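Local coordinates for glucose dehydrogenase (Haloferax mediterranei, PDB 2B5W), which oxidises D-glucose and several other aldose sugars with NADP(+) or NAD(+), preferring NADP(+), and uses a catalytic zinc ion, at residues A3-R8 with H58-H63. The protein carries 1 engineered substitution. Sequence-based numbering, arbitrary orientation.
Sequences AIAVKR and HLVLGH. With ZN (zinc ion), chain B.
V6 of strand 2-7 pairs with L59 of strand 58-60 in a small antiparallel sheet of the GroES-like catalytic domain; L61 and G62 lead on to the zinc ligand H63. V6 N donates to L59 O (2.9 Å), and L59 N donates back to V6 O (3.0 Å). L61 N continues the pairing past the strand end with a hydrogen bond to I4 O (3.0 Å, N-H...O angle 164°). A5 and V60 form the non-hydrogen-bonded pair, with CA atoms 4.0 Å apart. The V6 and L59 side chains lie side by side, with V6 CG2 3.9 Å from L59 CB. V6 CG1, anti to its carbonyl carbon (chi1 -72°), meets both methyls of L61, whose side chain crosses V6 at about a right angle. The other face carries A5, H58 and V60. There A5 CB approaches the H58 ring obliquely, 3.9 Å from CD2, and V60 CG2 touches A3 CB. V60 CG2 lies at the edge of the H58 ring, in its plane. H58 NE2 is hydrogen-bonded to K18 NZ, and H121 stacks on the ring. H63 NE2 binds zinc at 2.1 Å, with C38 (engineered) and E64. Helix 39-46 packs on V6, L59 and L61, while strand 14-17 flanks strand 2-7 on the side away from 58-60.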
ATOM      1  N   ALA A   3     -10.466  27.318 -29.999  1.00 18.75           N
ATOM      2  CA  ALA A   3     -10.246  26.443 -28.834  1.00 16.84           C
ATOM      3  C   ALA A   3     -11.592  26.178 -28.149  1.00 20.82           C
ATOM      4  O   ALA A   3     -12.550  26.938 -28.318  1.00 21.61           O
ATOM      5  CB  ALA A   3      -9.297  27.069 -27.890  1.00 21.28           C
ATOM      6  N   ILE A   4     -11.670  25.093 -27.386  1.00 19.10           N
ATOM      7  CA  ILE A   4     -12.863  24.720 -26.652  1.00 19.97           C
ATOM      8  C   ILE A   4     -12.576  24.952 -25.177  1.00 22.85           C
ATOM      9  O   ILE A   4     -11.600  24.432 -24.647  1.00 20.38           O
ATOM     10  CB  ILE A   4     -13.246  23.229 -26.904  1.00 19.86           C
ATOM     11  CG1 ILE A   4     -13.443  22.964 -28.402  1.00 20.31           C
ATOM     12  CG2 ILE A   4     -14.480  22.875 -26.107  1.00 21.05           C
ATOM     13  CD1 ILE A   4     -14.485  23.787 -29.079  1.00 29.27           C
ATOM     14  N   ALA A   5     -13.412  25.757 -24.527  1.00 18.93           N
ATOM     15  CA  ALA A   5     -13.134  26.231 -23.175  1.00 18.10           C
ATOM     16  C   ALA A   5     -14.381  26.235 -22.306  1.00 20.29           C
ATOM     17  O   ALA A   5     -15.496  26.227 -22.820  1.00 24.71           O
ATOM     18  CB  ALA A   5     -12.566  27.615 -23.225  1.00 19.84           C
ATOM     19  N   VAL A   6     -14.171  26.208 -20.995  1.00 23.26           N
ATOM     20  CA  VAL A   6     -15.262  26.511 -20.042  1.00 25.03           C
ATOM     21  C   VAL A   6     -15.050  27.975 -19.585  1.00 27.73           C
ATOM     22  O   VAL A   6     -13.924  28.443 -19.393  1.00 23.54           O
ATOM     23  CB  VAL A   6     -15.297  25.538 -18.845  1.00 28.47           C
ATOM     24  CG1 VAL A   6     -15.799  24.151 -19.286  1.00 31.48           C
ATOM     25  CG2 VAL A   6     -13.948  25.423 -18.151  1.00 34.05           C
ATOM     26  N   LYS A   7     -16.145  28.715 -19.468  1.00 34.88           N
ATOM     27  CA  LYS A   7     -16.118  30.101 -19.007  1.00 39.58           C
ATOM     28  C   LYS A   7     -16.967  30.210 -17.744  1.00 32.15           C
ATOM     29  O   LYS A   7     -17.854  29.374 -17.487  1.00 33.53           O
ATOM     30  CB  LYS A   7     -16.720  31.029 -20.066  1.00 38.07           C
ATOM     31  CG  LYS A   7     -15.780  31.557 -21.139  1.00 52.40           C
ATOM     32  CD  LYS A   7     -16.582  31.875 -22.405  1.00 51.85           C
ATOM     33  CE  LYS A   7     -16.077  33.084 -23.175  1.00 79.73           C
ATOM     34  NZ  LYS A   7     -16.941  33.323 -24.390  1.00 51.36           N
ATOM     35  N   ARG A   8     -16.673  31.234 -16.941  1.00 20.00           N
ATOM     36  CA  ARG A   8     -17.551  31.562 -15.816  1.00 20.00           C
ATOM     37  C   ARG A   8     -18.931  31.904 -16.351  1.00 20.00           C
ATOM     38  O   ARG A   8     -19.062  32.737 -17.259  1.00 20.00           O
ATOM     39  CB  ARG A   8     -16.997  32.762 -15.051  1.00 20.00           C
ATOM     40  CG  ARG A   8     -15.693  32.453 -14.317  1.00 20.00           C
ATOM     41  CD  ARG A   8     -15.101  33.675 -13.613  1.00 20.00           C
ATOM     42  NE  ARG A   8     -13.846  33.378 -12.906  1.00 20.00           N
ATOM     43  CZ  ARG A   8     -13.142  34.285 -12.216  1.00 20.00           C
ATOM     44  NH1 ARG A   8     -13.554  35.557 -12.127  1.00 20.00           N
ATOM     45  NH2 ARG A   8     -11.999  34.015 -11.572  1.00 20.00           N
ATOM     46  N   HIS A  58     -11.331  32.019 -18.631  1.00 29.99           N
ATOM     47  CA  HIS A  58     -11.741  30.731 -19.181  1.00 28.68           C
ATOM     48  C   HIS A  58     -10.652  29.708 -18.891  1.00 22.68           C
ATOM     49  O   HIS A  58      -9.544  30.073 -18.474  1.00 22.99           O
ATOM     50  CB  HIS A  58     -11.941  30.861 -20.697  1.00 23.06           C
ATOM     51  CG  HIS A  58     -10.671  31.094 -21.459  1.00 24.25           C
ATOM     52  ND1 HIS A  58     -10.074  32.333 -21.568  1.00 25.20           N
ATOM     53  CD2 HIS A  58      -9.845  30.229 -22.104  1.00 24.23           C
ATOM     54  CE1 HIS A  58      -8.960  32.226 -22.267  1.00 27.84           C
ATOM     55  NE2 HIS A  58      -8.803  30.959 -22.614  1.00 23.49           N
ATOM     56  N   LEU A  59     -10.981  28.449 -19.148  1.00 22.80           N
ATOM     57  CA  LEU A  59     -10.015  27.372 -19.128  1.00 21.10           C
ATOM     58  C   LEU A  59     -10.221  26.551 -20.406  1.00 19.54           C
ATOM     59  O   LEU A  59     -11.295  26.008 -20.630  1.00 19.52           O
ATOM     60  CB  LEU A  59     -10.236  26.487 -17.914  1.00 22.10           C
ATOM     61  CG  LEU A  59      -9.410  25.187 -17.876  1.00 20.42           C
ATOM     62  CD1 LEU A  59      -7.946  25.510 -17.758  1.00 20.95           C
ATOM     63  CD2 LEU A  59      -9.855  24.351 -16.732  1.00 24.80           C
ATOM     64  N   VAL A  60      -9.191  26.496 -21.242  1.00 18.33           N
ATOM     65  CA  VAL A  60      -9.237  25.597 -22.409  1.00 17.95           C
ATOM     66  C   VAL A  60      -9.192  24.164 -21.878  1.00 17.23           C
ATOM     67  O   VAL A  60      -8.339  23.842 -21.020  1.00 17.57           O
ATOM     68  CB  VAL A  60      -8.076  25.840 -23.364  1.00 17.41           C
ATOM     69  CG1 VAL A  60      -8.033  24.781 -24.455  1.00 18.97           C
ATOM     70  CG2 VAL A  60      -8.173  27.249 -24.005  1.00 21.27           C
ATOM     71  N   LEU A  61     -10.129  23.331 -22.323  1.00 16.86           N
ATOM     72  CA  LEU A  61     -10.238  21.980 -21.840  1.00 17.06           C
ATOM     73  C   LEU A  61      -9.257  21.047 -22.557  1.00 17.19           C
ATOM     74  O   LEU A  61      -8.657  21.426 -23.544  1.00 17.06           O
ATOM     75  CB  LEU A  61     -11.655  21.477 -22.034  1.00 18.95           C
ATOM     76  CG  LEU A  61     -12.767  22.188 -21.250  1.00 24.78           C
ATOM     77  CD1 LEU A  61     -14.114  21.653 -21.747  1.00 27.76           C
ATOM     78  CD2 LEU A  61     -12.591  21.957 -19.772  1.00 29.92           C
ATOM     79  N   GLY A  62      -9.161  19.825 -22.029  1.00 19.55           N
ATOM     80  CA  GLY A  62      -8.497  18.717 -22.692  1.00 19.96           C
ATOM     81  C   GLY A  62      -7.112  18.437 -22.155  1.00 16.40           C
ATOM     82  O   GLY A  62      -6.217  19.286 -22.215  1.00 18.11           O
ATOM     83  N   HIS A  63      -6.906  17.195 -21.722  1.00 17.17           N
ATOM     84  CA  HIS A  63      -5.588  16.782 -21.240  1.00 15.21           C
ATOM     85  C   HIS A  63      -5.106  15.504 -21.933  1.00 16.02           C
ATOM     86  O   HIS A  63      -4.017  15.027 -21.646  1.00 18.20           O
ATOM     87  CB  HIS A  63      -5.623  16.552 -19.718  1.00 15.37           C
ATOM     88  CG  HIS A  63      -6.634  15.539 -19.317  1.00 17.51           C
ATOM     89  ND1 HIS A  63      -7.974  15.846 -19.178  1.00 19.73           N
ATOM     90  CD2 HIS A  63      -6.526  14.202 -19.111  1.00 21.26           C
ATOM     91  CE1 HIS A  63      -8.650  14.737 -18.922  1.00 24.29           C
ATOM     92  NE2 HIS A  63      -7.801  13.719 -18.896  1.00 18.84           N
TER
HETATM   93 ZN    ZN B 800      -8.623  11.843 -19.223  1.00 23.59          ZN